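Local coordinates for metallo-beta-lactamase family protein (Thermus thermophilus, PDB 2ZO4) that is a metallo-beta-lactamase superfamily protein that binds two zinc ions and probably acts as a hydrolase of undetermined substrate, at residues L11-P16 with R46-L51. Sequence-based numbering, arbitrary orientation.
Sequences LPVPIP and RGALEL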
loop_
_atom_site.group_PDB
_atom_site.type_symbol
_atom_site.label_atom_id
_atom_site.label_comp_id
_atom_site.label_asym_id
_atom_site.label_seq_id
_atom_site.Cartn_x
_atom_site.Cartn_y
_atom_site.Cartn_z
ATOM N N LEU A 11 -5.251 -13.210 -9.226
ATOM C CA LEU A 11 -6.407 -12.547 -9.840
ATOM C C LEU A 11 -6.064 -11.103 -10.224
ATOM O O LEU A 11 -6.207 -10.191 -9.402
ATOM C CB LEU A 11 -7.614 -12.567 -8.887
ATOM C CG LEU A 11 -8.547 -13.784 -8.840
ATOM C CD1 LEU A 11 -7.841 -15.052 -8.413
ATOM C CD2 LEU A 11 -9.730 -13.519 -7.920
ATOM N N PRO A 12 -5.582 -10.893 -11.465
ATOM C CA PRO A 12 -5.272 -9.546 -11.952
ATOM C C PRO A 12 -6.537 -8.748 -12.287
ATOM O O PRO A 12 -7.398 -9.231 -13.018
ATOM C CB PRO A 12 -4.445 -9.812 -13.221
ATOM C CG PRO A 12 -4.115 -11.283 -13.195
ATOM C CD PRO A 12 -5.258 -11.912 -12.475
ATOM N N VAL A 13 -6.642 -7.540 -11.745
ATOM C CA VAL A 13 -7.841 -6.714 -11.910
ATOM C C VAL A 13 -7.458 -5.309 -12.388
ATOM O O VAL A 13 -6.546 -4.703 -11.827
ATOM C CB VAL A 13 -8.663 -6.646 -10.583
ATOM C CG1 VAL A 13 -9.856 -5.721 -10.717
ATOM C CG2 VAL A 13 -9.128 -8.030 -10.163
ATOM N N PRO A 14 -8.141 -4.793 -13.435
ATOM C CA PRO A 14 -7.858 -3.440 -13.941
ATOM C C PRO A 14 -8.246 -2.339 -12.955
ATOM O O PRO A 14 -9.287 -2.423 -12.306
ATOM C CB PRO A 14 -8.715 -3.340 -15.212
ATOM C CG PRO A 14 -9.119 -4.753 -15.536
ATOM C CD PRO A 14 -9.200 -5.451 -14.221
ATOM N N ILE A 15 -7.391 -1.326 -12.847
ATOM C CA ILE A 15 -7.617 -0.187 -11.956
ATOM C C ILE A 15 -7.372 1.140 -12.689
ATOM O O ILE A 15 -6.469 1.231 -13.527
ATOM C CB ILE A 15 -6.763 -0.267 -10.651
ATOM C CG1 ILE A 15 -5.264 -0.397 -10.964
ATOM C CG2 ILE A 15 -7.248 -1.408 -9.765
ATOM C CD1 ILE A 15 -4.346 -0.179 -9.759
ATOM N N PRO A 16 -8.183 2.172 -12.385
ATOM C CA PRO A 16 -8.083 3.446 -13.100
ATOM C C PRO A 16 -6.945 4.342 -12.596
ATOM O O PRO A 16 -7.116 5.561 -12.492
ATOM C CB PRO A 16 -9.444 4.091 -12.830
ATOM C CG PRO A 16 -9.827 3.589 -11.484
ATOM C CD PRO A 16 -9.255 2.195 -11.369
ATOM N N ARG A 46 -15.094 -4.582 -10.955
ATOM C CA ARG A 46 -16.124 -5.512 -10.470
ATOM C C ARG A 46 -16.359 -6.654 -11.453
ATOM O O ARG A 46 -16.477 -7.812 -11.051
ATOM C CB ARG A 46 -17.452 -4.789 -10.236
ATOM C CG ARG A 46 -17.502 -3.873 -9.026
ATOM C CD ARG A 46 -18.818 -3.110 -9.018
ATOM N NE ARG A 46 -18.980 -2.271 -7.830
ATOM C CZ ARG A 46 -19.542 -2.674 -6.691
ATOM N NH1 ARG A 46 -19.996 -3.914 -6.565
ATOM N NH2 ARG A 46 -19.643 -1.833 -5.672
ATOM N N GLY A 47 -16.424 -6.308 -12.738
ATOM C CA GLY A 47 -16.683 -7.265 -13.810
ATOM C C GLY A 47 -15.581 -8.291 -13.945
ATOM O O GLY A 47 -15.852 -9.488 -14.051
ATOM N N ALA A 48 -14.337 -7.815 -13.931
ATOM C CA ALA A 48 -13.161 -8.678 -13.988
ATOM C C ALA A 48 -13.090 -9.650 -12.808
ATOM O O ALA A 48 -12.777 -10.832 -12.989
ATOM C CB ALA A 48 -11.898 -7.840 -14.058
ATOM N N LEU A 49 -13.382 -9.149 -11.606
ATOM C CA LEU A 49 -13.348 -9.975 -10.403
ATOM C C LEU A 49 -14.435 -11.051 -10.453
ATOM O O LEU A 49 -14.180 -12.221 -10.134
ATOM C CB LEU A 49 -13.474 -9.111 -9.136
ATOM C CG LEU A 49 -13.361 -9.773 -7.754
ATOM C CD1 LEU A 49 -12.199 -10.765 -7.681
ATOM C CD2 LEU A 49 -13.235 -8.706 -6.659
ATOM N N GLU A 50 -15.634 -10.647 -10.871
ATOM C CA GLU A 50 -16.752 -11.566 -11.049
ATOM C C GLU A 50 -16.391 -12.695 -12.008
ATOM O O GLU A 50 -16.663 -13.857 -11.721
ATOM C CB GLU A 50 -17.988 -10.820 -11.552
ATOM C CG GLU A 50 -19.259 -11.660 -11.562
ATOM C CD GLU A 50 -20.492 -10.866 -11.966
ATOM O OE1 GLU A 50 -20.345 -9.797 -12.601
ATOM O OE2 GLU A 50 -21.613 -11.318 -11.646
ATOM N N LEU A 51 -15.774 -12.346 -13.136
ATOM C CA LEU A 51 -15.368 -13.339 -14.134
ATOM C C LEU A 51 -14.313 -14.302 -13.593
ATOM O O LEU A 51 -14.388 -15.510 -13.835
ATOM C CB LEU A 51 -14.882 -12.661 -15.420
ATOM C CG LEU A 51 -15.964 -12.175 -16.387
ATOM C CD1 LEU A 51 -15.388 -11.191 -17.395
ATOM C CD2 LEU A 51 -16.637 -13.348 -17.104
#
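Strand 11-14 runs nearly antiparallel to helix 46-51, at 160° between their directions and 7.5 Å between the axes at closest approach, with Val13 and Ala48 facing each other at 6.0 Å between their CA atoms. Leu11, Val13 and Pro14 meet Ala48 and Leu49 through carbon alone. At one end, the methyl CD2 of Leu11 touches CD1 of Leu49 at 3.7 Å. The two leucine side chains cross at about a right angle. In Leu49, CG lies anti to the backbone N (chi1 -176°), which carries the branched end nearer the strand although its CB does not point straight at it. The CB of Leu11 points toward the helix. At the other end, the small methyl of Ala48 meets the proline ring of Pro14 at its CD corner; Ala48 CB lies 3.6 Å from Pro14 CD. The CB of Val13 also points toward the helix, but the contact is looser: Val13 CG1 is 4.5 Å from Ala48 CB. Val13 packs further on Ala45 of the same helix and on Val22 of the adjoining strand, and Leu11 reaches His52 and Leu26. Backbone hydrogen bonds of Leu11 with Leu24 and of Val13 with Val22 tie the edge strand 8-14 to strand 21-29. Here helix 43-55 packs against the edge strand of the six-stranded sheet, in keeping with the layered alpha-beta/beta-alpha fold of the superfamily. The zinc site is near but separate: the side chain of Val13 is about 8 Å from that of the zinc ligand Asp74. Only apolar carbon meets across the two segments, so the contact rests on close packing and on burial of Leu11, Val13 and Leu49, while Pro14 and Ala48 are more exposed.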